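Local coordinates for lipoate-protein ligase, putative (Streptococcus pneumoniae, PDB 1VQZ), which is a putative member of the lipoate-protein ligase family, with a catalytic domain of the class II tRNA synthetase clan and the C-terminal domain of bacterial family members, at residues A[309-315]-A[336-341]; A[281-287]-A[301-307]; A[266-271]-A[327-331]. All blocks are in the same frame, centred on the assembly; numbering follows the deposited sequence.

Contact 1. Residues A[309-315]-A[336-341]; sequences YEREDVL and AEAVVG
Val340 sets its CG2 methyl over one face of the Tyr309 ring and is the centre of the tight half of this contact. That methyl stands 3.7 Å from the ring centroid of Tyr309, only 11° off the ring normal, a CH-pi contact. The ring is carried there because CG of Tyr309 lies anti to the backbone N (chi1 -163°), which also sends the hydroxyl to the last turn of helix 332-339. Tyr309 OH donates to Val339 O at 2.8 Å, in the carbonyl plane, at the edge of the ring. The other branch, Val340 CG1, presses on the first helical turn, 3.6 Å from Arg311 CA. Val314 completes the apolar part: CG1 reaches Ala336 CA at 3.8 Å and also meets Val339, while CG2 touches Val340 CG1.

Towards solvent the contact turns polar and looser. Arg311, bent at chi2 and chi3, brings NE to Val340 O, to which it donates at 2.8 Å, although the oxygen is tilted 31° out of the guanidinium plane and the N-H...O line is bent. One guanidinium face rests on CA and CG of Glu337. The two side chains run side by side, yet no N-H points at the carboxylate, whose attraction is probably just electrostatic. NH2 makes a weak bond to Gly341 O of the C-terminal carboxylate, and a water bridges Tyr309 OH and Gly341 N at the chain end.

The start of helix 311-318 thus packs against the end of helix 332-339. Ile282 of strand 281-289 touches Tyr309, Val314 and Val339, while Arg262 of strand 260-266 bonds to the carbonyls of Glu337 and Ala338.

Contact 2. Residues A[281-287]-A[301-307]; sequences KIQDIKI and EDVLRGV. With EDO (1,2-ethanediol), chain D.
The guanidinium of Arg305 has Asp284 OD1 at its edge, in plane, and Glu301 O over one face, offset toward the rim. NE and NH2 both grip that single carboxylate oxygen side-on, with NE to OD1 of Asp284 at 3.1 Å. The Asp284 carboxylate is turned 75° from the guanidinium plane. Its OD1 also accepts from Ile285 N, making three N-H donors on one atom. At another part of the guanidinium edge, Arg305 NH1 bonds to Asp302 OD1 at 2.7 Å, also close to its plane; the two acids and the arginine form one salt-bridge network that would keep the guanidinium from rotating.

The second flat group is the carboxylate of Glu301, held extended beyond CG. Its OE2 takes Ile287 N at 3.0 Å on the anti side, and two waters link its oxygens to Lys286 NZ. A 1,2-ethanediol molecule next to them donates from O1 to Ile287 O.

Strand 281-289 is an edge strand of the C-terminal domain's sheet, broken by a classic beta bulge in which Gln283 and Asp284 both face Asn276. Before the bulge, a type II beta turn from Leu304 to Val307 meets its backbone: Ile282 N donates to Val307 O (2.8 Å) and Gly306 N to Ile282 O (2.7 Å). Gly306 has the positive phi of 84° that the turn requires. Ile282 CB lies 3.4 Å from Leu304 O. Past the bulge, Ile285 CG2 packs on Glu301 CB at 3.9 Å, while its CD1 reaches Leu304 CD1; Leu304 also touches Val314 of helix 311-318 and Val339 of helix 332-339.

Contact 3. Residues A[266-271]-A[327-331]; sequences FTSGKV and FAGIS
Ile330 reaches from the loop 327-331 onto Phe266, Ser268 and Val271, and each branch of its side chain has separate partners. From CB, which points toward the hairpin, the CG2 branch lies anti to the backbone N and passes over one face of Phe266. It sits 4.1 Å from the ring centroid of Phe266, 18° off the ring normal, in a CH-pi contact offset toward the rim; its closest ring atom is Phe266 CD2. The two side chains cross at about a right angle. The other branch starts at CG1, which rests on Ser268 CB at 3.9 Å. With chi2 at 177° the chain stays extended, and the terminal CD1 reaches the strand beyond the turn: it lies 3.9 Å from Gly269 O and 4.2 Å from Val271 CG2. The same valine methyl makes a looser contact with CD2 of the Phe327 ring.

No direct hydrogen bond joins the segments. Ser268 CB approaches Ala328 O to 3.3 Å, and waters do the polar bridging. One accepts from Ser268 N and donates to Gly329 O; another links Ser268 OG to that same carbonyl. Each segment contains a beta turn, type I from Phe266 to Gly269 and type II from Phe327 to Ile330. Gly329 holds the positive phi, 79°, of the type II turn.

The type I turn joins strands 260-266 and 269-278, and the type II turn runs up to helix 332-339, whose first residues follow Ser331, the N-cap. Ile335 of that helix touches both Phe327 and Ile330, Ala338 touches Val271, and Phe291 from a loop meets Val271, Phe327 and Ile330.

How the contacts relate
Following the chain from the N terminus, contact 3 opens first, at 266-271. Strand 269-278 leads to its neighbour 281-289, where contact 2 opens; helix 298-304 and the turn after it close that short loop at 301-307. Contact 1 then opens at 309-315, and contact 3 closes at 327-331, before contact 1 closes at 336-341. Contact 2 therefore lies wholly within the span of contact 3, contacts 1 and 3 cross, and contacts 2 and 1 follow in series. Contact 2 ties the edge strand to helix 298-304, contact 3 the hairpin to the loop before helix 332-339, and contact 1 that helix to 311-318. Asp313 touches Val307 between contacts 1 and 2; Ile287 meets Val271 and Phe327 between 2 and 3.

Contact 1. Residues A[309-315]-A[336-341]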
loop_
_atom_site.group_PDB
_atom_site.type_symbol
_atom_site.label_atom_id
_atom_site.label_comp_id
_atom_site.label_asym_id
_atom_site.label_seq_id
_atom_site.Cartn_x
_atom_site.Cartn_y
_atom_site.Cartn_z
ATOM N N TYR A 309 -15.760 -0.956 27.683
ATOM C CA TYR A 309 -16.219 -0.065 26.639
ATOM C C TYR A 309 -16.549 1.334 27.202
ATOM O O TYR A 309 -17.722 1.751 27.302
ATOM C CB TYR A 309 -17.443 -0.662 25.944
ATOM C CG TYR A 309 -17.713 -0.015 24.633
ATOM C CD1 TYR A 309 -16.721 -0.004 23.623
ATOM C CD2 TYR A 309 -18.933 0.588 24.367
ATOM C CE1 TYR A 309 -16.948 0.582 22.401
ATOM C CE2 TYR A 309 -19.166 1.180 23.157
ATOM C CZ TYR A 309 -18.167 1.188 22.168
ATOM O OH TYR A 309 -18.414 1.793 20.967
ATOM N N GLU A 310 -15.472 2.007 27.594
ATOM C CA GLU A 310 -15.478 3.326 28.126
ATOM C C GLU A 310 -14.240 4.007 27.604
ATOM O O GLU A 310 -13.167 3.396 27.562
ATOM C CB GLU A 310 -15.366 3.277 29.657
ATOM C CG GLU A 310 -16.545 2.614 30.362
ATOM C CD GLU A 310 -17.821 3.457 30.357
ATOM O OE1 GLU A 310 -17.762 4.641 29.956
ATOM O OE2 GLU A 310 -18.875 2.921 30.775
ATOM N N ARG A 311 -14.388 5.275 27.215
ATOM C CA ARG A 311 -13.288 6.084 26.658
ATOM C C ARG A 311 -12.026 5.986 27.500
ATOM O O ARG A 311 -10.961 5.729 26.974
ATOM C CB ARG A 311 -13.717 7.563 26.545
ATOM C CG ARG A 311 -12.776 8.465 25.705
ATOM C CD ARG A 311 -12.970 8.238 24.152
ATOM N NE ARG A 311 -14.211 8.827 23.634
ATOM C CZ ARG A 311 -14.362 10.096 23.243
ATOM N NH1 ARG A 311 -13.351 10.957 23.280
ATOM N NH2 ARG A 311 -15.539 10.517 22.785
ATOM N N GLU A 312 -12.141 6.147 28.813
ATOM C CA GLU A 312 -10.954 6.112 29.684
ATOM C C GLU A 312 -10.171 4.807 29.571
ATOM O O GLU A 312 -8.937 4.814 29.536
ATOM C CB GLU A 312 -11.324 6.312 31.148
ATOM N N ASP A 313 -10.884 3.681 29.532
ATOM C CA ASP A 313 -10.207 2.383 29.589
ATOM C C ASP A 313 -9.621 2.069 28.248
ATOM O O ASP A 313 -8.577 1.453 28.154
ATOM C CB ASP A 313 -11.155 1.260 30.058
ATOM C CG ASP A 313 -11.723 1.511 31.445
ATOM O OD1 ASP A 313 -12.652 2.340 31.571
ATOM O OD2 ASP A 313 -11.273 0.857 32.404
ATOM N N VAL A 314 -10.336 2.468 27.194
ATOM C CA VAL A 314 -9.856 2.262 25.832
ATOM C C VAL A 314 -8.567 3.046 25.626
ATOM O O VAL A 314 -7.563 2.505 25.094
ATOM C CB VAL A 314 -10.926 2.631 24.773
ATOM C CG1 VAL A 314 -10.316 2.830 23.384
ATOM C CG2 VAL A 314 -12.065 1.565 24.757
ATOM N N LEU A 315 -8.593 4.312 26.040
ATOM C CA LEU A 315 -7.414 5.181 25.943
ATOM C C LEU A 315 -6.203 4.603 26.685
ATOM O O LEU A 315 -5.076 4.566 26.149
ATOM C CB LEU A 315 -7.737 6.591 26.456
ATOM C CG LEU A 315 -6.587 7.594 26.266
ATOM C CD1 LEU A 315 -6.108 7.674 24.809
ATOM C CD2 LEU A 315 -6.957 8.979 26.783
ATOM N N ALA A 336 -9.321 6.406 20.361
ATOM C CA ALA A 336 -10.291 6.124 21.431
ATOM C C ALA A 336 -11.672 6.667 21.095
ATOM O O ALA A 336 -12.703 6.007 21.333
ATOM C CB ALA A 336 -9.840 6.699 22.745
ATOM N N GLU A 337 -11.694 7.880 20.556
ATOM C CA GLU A 337 -12.950 8.539 20.197
ATOM C C GLU A 337 -13.673 7.763 19.075
ATOM O O GLU A 337 -14.868 7.539 19.139
ATOM C CB GLU A 337 -12.689 9.988 19.797
ATOM C CG GLU A 337 -13.940 10.802 19.613
ATOM C CD GLU A 337 -13.669 12.273 19.255
ATOM O OE1 GLU A 337 -12.478 12.676 19.115
ATOM O OE2 GLU A 337 -14.673 13.011 19.108
ATOM N N ALA A 338 -12.921 7.308 18.090
ATOM C CA ALA A 338 -13.458 6.411 17.042
ATOM C C ALA A 338 -14.049 5.108 17.654
ATOM O O ALA A 338 -15.137 4.657 17.285
ATOM C CB ALA A 338 -12.382 6.099 16.030
ATOM N N VAL A 339 -13.346 4.536 18.623
ATOM C CA VAL A 339 -13.784 3.284 19.222
ATOM C C VAL A 339 -15.043 3.470 20.054
ATOM O O VAL A 339 -15.950 2.639 20.011
ATOM C CB VAL A 339 -12.619 2.627 20.066
ATOM C CG1 VAL A 339 -13.115 1.386 20.841
ATOM C CG2 VAL A 339 -11.476 2.195 19.146
ATOM N N VAL A 340 -15.098 4.542 20.835
ATOM C CA VAL A 340 -16.183 4.699 21.825
ATOM C C VAL A 340 -16.570 6.158 22.078
ATOM O O VAL A 340 -15.732 7.006 22.187
ATOM C CB VAL A 340 -15.869 3.922 23.144
ATOM C CG1 VAL A 340 -14.541 4.360 23.767
ATOM C CG2 VAL A 340 -16.987 4.049 24.158
ATOM N N GLY A 341 -17.864 6.416 22.196
ATOM C CA GLY A 341 -18.369 7.768 22.486
ATOM C C GLY A 341 -18.074 8.191 23.930
ATOM O O GLY A 341 -18.205 9.369 24.337
ATOM O OXT GLY A 341 -17.691 7.339 24.751
HETATM O O HOH W 1 -19.940 4.471 21.462
HETATM O O HOH W 2 -17.051 6.352 26.893
#

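Contact 2. Residues A[281-287]-A[301-307]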
loop_
_atom_site.group_PDB
_atom_site.type_symbol
_atom_site.label_atom_id
_atom_site.label_comp_id
_atom_site.label_asym_id
_atom_site.label_seq_id
_atom_site.Cartn_x
_atom_site.Cartn_y
_atom_site.Cartn_z
ATOM N N LYS A 281 -18.086 -4.650 27.828
ATOM C CA LYS A 281 -16.717 -4.907 27.432
ATOM C C LYS A 281 -16.691 -5.185 25.927
ATOM O O LYS A 281 -17.707 -5.597 25.356
ATOM C CB LYS A 281 -16.165 -6.136 28.156
ATOM C CG LYS A 281 -15.930 -5.953 29.655
ATOM C CD LYS A 281 -14.961 -6.996 30.188
ATOM C CE LYS A 281 -15.604 -8.372 30.350
ATOM N NZ LYS A 281 -16.863 -8.387 31.199
ATOM N N ILE A 282 -15.516 -4.985 25.336
ATOM C CA ILE A 282 -15.262 -5.262 23.932
ATOM C C ILE A 282 -15.100 -6.775 23.767
ATOM O O ILE A 282 -14.071 -7.344 24.105
ATOM C CB ILE A 282 -14.061 -4.442 23.448
ATOM C CG1 ILE A 282 -14.444 -2.952 23.511
ATOM C CG2 ILE A 282 -13.642 -4.839 22.011
ATOM C CD1 ILE A 282 -13.300 -1.914 23.235
ATOM N N GLN A 283 -16.152 -7.421 23.277
ATOM C CA GLN A 283 -16.102 -8.864 23.026
ATOM C C GLN A 283 -15.308 -9.146 21.733
ATOM O O GLN A 283 -14.458 -10.042 21.691
ATOM C CB GLN A 283 -17.529 -9.452 22.983
ATOM C CG GLN A 283 -17.593 -10.986 22.973
ATOM C CD GLN A 283 -17.306 -11.579 21.584
ATOM O OE1 GLN A 283 -17.749 -11.047 20.545
ATOM N NE2 GLN A 283 -16.558 -12.693 21.561
ATOM N N ASP A 284 -15.584 -8.359 20.687
ATOM C CA ASP A 284 -14.820 -8.390 19.447
ATOM C C ASP A 284 -14.782 -6.994 18.858
ATOM O O ASP A 284 -15.597 -6.136 19.235
ATOM C CB ASP A 284 -15.405 -9.387 18.437
ATOM C CG ASP A 284 -14.311 -10.100 17.598
ATOM O OD1 ASP A 284 -13.178 -9.600 17.468
ATOM O OD2 ASP A 284 -14.588 -11.183 17.059
ATOM N N ILE A 285 -13.787 -6.743 18.006
ATOM C CA ILE A 285 -13.657 -5.464 17.335
ATOM C C ILE A 285 -12.939 -5.648 16.010
ATOM O O ILE A 285 -12.050 -6.519 15.877
ATOM C CB ILE A 285 -12.956 -4.446 18.252
ATOM C CG1 ILE A 285 -12.959 -3.031 17.680
ATOM C CG2 ILE A 285 -11.508 -4.833 18.515
ATOM C CD1 ILE A 285 -12.482 -2.008 18.705
ATOM N N LYS A 286 -13.349 -4.871 15.013
ATOM C CA LYS A 286 -12.667 -4.844 13.710
ATOM C C LYS A 286 -12.657 -3.403 13.212
ATOM O O LYS A 286 -13.646 -2.658 13.357
ATOM C CB LYS A 286 -13.357 -5.781 12.691
ATOM C CG LYS A 286 -12.438 -6.052 11.477
ATOM C CD LYS A 286 -12.869 -7.095 10.563
ATOM C CE LYS A 286 -11.807 -7.380 9.507
ATOM N NZ LYS A 286 -10.710 -8.317 9.934
ATOM N N ILE A 287 -11.502 -2.982 12.698
ATOM C CA ILE A 287 -11.259 -1.614 12.315
ATOM C C ILE A 287 -10.928 -1.556 10.842
ATOM O O ILE A 287 -10.014 -2.270 10.359
ATOM C CB ILE A 287 -10.141 -1.020 13.154
ATOM C CG1 ILE A 287 -10.516 -1.105 14.664
ATOM C CG2 ILE A 287 -9.823 0.426 12.752
ATOM C CD1 ILE A 287 -9.359 -0.802 15.584
ATOM N N GLU A 301 -6.718 -4.036 17.495
ATOM C CA GLU A 301 -7.874 -4.897 17.788
ATOM C C GLU A 301 -7.518 -5.809 18.952
ATOM O O GLU A 301 -8.307 -5.944 19.874
ATOM C CB GLU A 301 -8.260 -5.734 16.562
ATOM C CG GLU A 301 -8.773 -4.878 15.392
ATOM C CD GLU A 301 -8.813 -5.608 14.045
ATOM O OE1 GLU A 301 -8.397 -6.788 13.960
ATOM O OE2 GLU A 301 -9.223 -4.974 13.055
ATOM N N ASP A 302 -6.314 -6.403 18.934
ATOM C CA ASP A 302 -5.972 -7.411 19.946
ATOM C C ASP A 302 -5.880 -6.833 21.361
ATOM O O ASP A 302 -6.328 -7.460 22.312
ATOM C CB ASP A 302 -4.693 -8.143 19.582
ATOM C CG ASP A 302 -4.860 -9.079 18.378
ATOM O OD1 ASP A 302 -6.005 -9.337 17.917
ATOM O OD2 ASP A 302 -3.822 -9.540 17.884
ATOM N N VAL A 303 -5.351 -5.626 21.476
ATOM C CA VAL A 303 -5.183 -4.963 22.757
ATOM C C VAL A 303 -6.509 -4.432 23.278
ATOM O O VAL A 303 -6.638 -4.199 24.460
ATOM C CB VAL A 303 -4.085 -3.826 22.716
ATOM C CG1 VAL A 303 -4.520 -2.590 21.963
ATOM C CG2 VAL A 303 -3.696 -3.394 24.135
ATOM N N LEU A 304 -7.507 -4.264 22.414
ATOM C CA LEU A 304 -8.777 -3.675 22.848
ATOM C C LEU A 304 -9.802 -4.708 23.266
ATOM O O LEU A 304 -10.739 -4.410 24.006
ATOM C CB LEU A 304 -9.343 -2.761 21.759
ATOM C CG LEU A 304 -8.618 -1.409 21.610
ATOM C CD1 LEU A 304 -9.233 -0.601 20.528
ATOM C CD2 LEU A 304 -8.538 -0.584 22.905
ATOM N N ARG A 305 -9.620 -5.918 22.763
ATOM C CA ARG A 305 -10.461 -7.048 23.096
ATOM C C ARG A 305 -10.424 -7.321 24.619
ATOM O O ARG A 305 -9.366 -7.418 25.195
ATOM C CB ARG A 305 -10.015 -8.269 22.289
ATOM C CG ARG A 305 -11.146 -9.070 21.733
ATOM C CD ARG A 305 -10.668 -10.179 20.823
ATOM N NE ARG A 305 -10.737 -9.808 19.415
ATOM C CZ ARG A 305 -9.699 -9.631 18.602
ATOM N NH1 ARG A 305 -8.445 -9.758 19.043
ATOM N NH2 ARG A 305 -9.935 -9.302 17.345
ATOM N N GLY A 306 -11.601 -7.371 25.245
ATOM C CA GLY A 306 -11.755 -7.563 26.689
ATOM C C GLY A 306 -11.648 -6.282 27.508
ATOM O O GLY A 306 -11.806 -6.295 28.733
ATOM N N VAL A 307 -11.331 -5.172 26.859
ATOM C CA VAL A 307 -11.327 -3.871 27.550
ATOM C C VAL A 307 -12.767 -3.362 27.777
ATOM O O VAL A 307 -13.672 -3.601 26.966
ATOM C CB VAL A 307 -10.465 -2.851 26.782
ATOM C CG1 VAL A 307 -10.484 -1.458 27.426
ATOM C CG2 VAL A 307 -9.012 -3.378 26.698
HETATM C C1 EDO D . -10.368 -4.367 7.560
HETATM O O1 EDO D . -9.363 -4.230 8.536
HETATM C C2 EDO D . -10.020 -5.430 6.537
HETATM O O2 EDO D . -9.976 -6.678 7.170
HETATM O O HOH W 3 -8.736 -5.847 10.583
HETATM O O HOH W 4 -9.249 -8.828 12.369
#

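Contact 3. Residues A[266-271]-A[327-331]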
loop_
_atom_site.group_PDB
_atom_site.type_symbol
_atom_site.label_atom_id
_atom_site.label_comp_id
_atom_site.label_asym_id
_atom_site.label_seq_id
_atom_site.Cartn_x
_atom_site.Cartn_y
_atom_site.Cartn_z
ATOM N N PHE A 266 -10.624 11.670 10.030
ATOM C CA PHE A 266 -9.552 12.518 10.498
ATOM C C PHE A 266 -8.731 12.978 9.272
ATOM O O PHE A 266 -8.858 12.436 8.182
ATOM C CB PHE A 266 -8.662 11.790 11.489
ATOM C CG PHE A 266 -9.390 11.229 12.692
ATOM C CD1 PHE A 266 -9.694 12.022 13.766
ATOM C CD2 PHE A 266 -9.727 9.873 12.744
ATOM C CE1 PHE A 266 -10.365 11.499 14.907
ATOM C CE2 PHE A 266 -10.379 9.346 13.840
ATOM C CZ PHE A 266 -10.700 10.174 14.948
ATOM N N THR A 267 -7.910 13.988 9.486
ATOM C CA THR A 267 -7.051 14.547 8.450
ATOM C C THR A 267 -6.177 13.476 7.839
ATOM O O THR A 267 -6.028 13.430 6.643
ATOM C CB THR A 267 -6.111 15.637 9.033
ATOM O OG1 THR A 267 -6.901 16.678 9.602
ATOM C CG2 THR A 267 -5.227 16.225 7.945
ATOM N N SER A 268 -5.638 12.597 8.666
ATOM C CA SER A 268 -4.724 11.557 8.189
ATOM C C SER A 268 -5.437 10.212 7.945
ATOM O O SER A 268 -4.813 9.181 7.736
ATOM C CB SER A 268 -3.561 11.424 9.182
ATOM O OG SER A 268 -2.773 12.586 9.125
ATOM N N GLY A 269 -6.749 10.227 7.906
ATOM C CA GLY A 269 -7.466 9.022 7.538
ATOM C C GLY A 269 -8.816 8.865 8.184
ATOM O O GLY A 269 -9.086 9.311 9.283
ATOM N N LYS A 270 -9.647 8.167 7.449
ATOM C CA LYS A 270 -10.897 7.646 7.907
ATOM C C LYS A 270 -10.695 6.393 8.780
ATOM O O LYS A 270 -9.936 5.478 8.416
ATOM C CB LYS A 270 -11.658 7.309 6.606
ATOM C CG LYS A 270 -12.979 6.766 6.707
ATOM C CD LYS A 270 -13.799 7.176 5.486
ATOM C CE LYS A 270 -13.992 6.080 4.549
ATOM N NZ LYS A 270 -15.196 6.407 3.684
ATOM N N VAL A 271 -11.394 6.346 9.920
ATOM C CA VAL A 271 -11.388 5.187 10.829
ATOM C C VAL A 271 -12.837 4.746 11.096
ATOM O O VAL A 271 -13.662 5.521 11.572
ATOM C CB VAL A 271 -10.692 5.493 12.182
ATOM C CG1 VAL A 271 -10.744 4.275 13.100
ATOM C CG2 VAL A 271 -9.272 5.967 11.963
ATOM N N PHE A 327 -1.497 3.878 13.051
ATOM C CA PHE A 327 -2.260 5.023 12.525
ATOM C C PHE A 327 -1.357 6.236 12.422
ATOM O O PHE A 327 -1.217 6.989 13.363
ATOM C CB PHE A 327 -3.493 5.364 13.381
ATOM C CG PHE A 327 -4.393 4.187 13.711
ATOM C CD1 PHE A 327 -4.207 3.455 14.879
ATOM C CD2 PHE A 327 -5.478 3.885 12.926
ATOM C CE1 PHE A 327 -5.071 2.394 15.216
ATOM C CE2 PHE A 327 -6.321 2.859 13.246
ATOM C CZ PHE A 327 -6.109 2.088 14.397
ATOM N N ALA A 328 -0.697 6.402 11.288
ATOM C CA ALA A 328 0.195 7.558 11.117
ATOM C C ALA A 328 -0.631 8.859 11.085
ATOM O O ALA A 328 -1.635 8.973 10.356
ATOM C CB ALA A 328 1.063 7.409 9.847
ATOM N N GLY A 329 -0.241 9.796 11.936
ATOM C CA GLY A 329 -0.873 11.100 12.044
ATOM C C GLY A 329 -2.162 11.197 12.822
ATOM O O GLY A 329 -2.803 12.263 12.854
ATOM N N ILE A 330 -2.551 10.111 13.466
ATOM C CA ILE A 330 -3.765 10.076 14.286
ATOM C C ILE A 330 -3.402 9.652 15.695
ATOM O O ILE A 330 -2.660 8.683 15.881
ATOM C CB ILE A 330 -4.820 9.111 13.679
ATOM C CG1 ILE A 330 -4.970 9.372 12.177
ATOM C CG2 ILE A 330 -6.200 9.261 14.412
ATOM C CD1 ILE A 330 -5.952 8.416 11.473
ATOM N N SER A 331 -3.924 10.395 16.671
ATOM C CA SER A 331 -3.575 10.229 18.085
ATOM C C SER A 331 -4.353 9.118 18.757
ATOM O O SER A 331 -5.412 8.662 18.246
ATOM C CB SER A 331 -3.757 11.548 18.852
ATOM O OG SER A 331 -5.110 11.875 19.111
HETATM O O HOH W 5 -2.727 7.725 8.547
HETATM O O HOH W 6 -5.271 13.037 11.558
HETATM O O HOH W 7 -2.360 14.494 11.042
#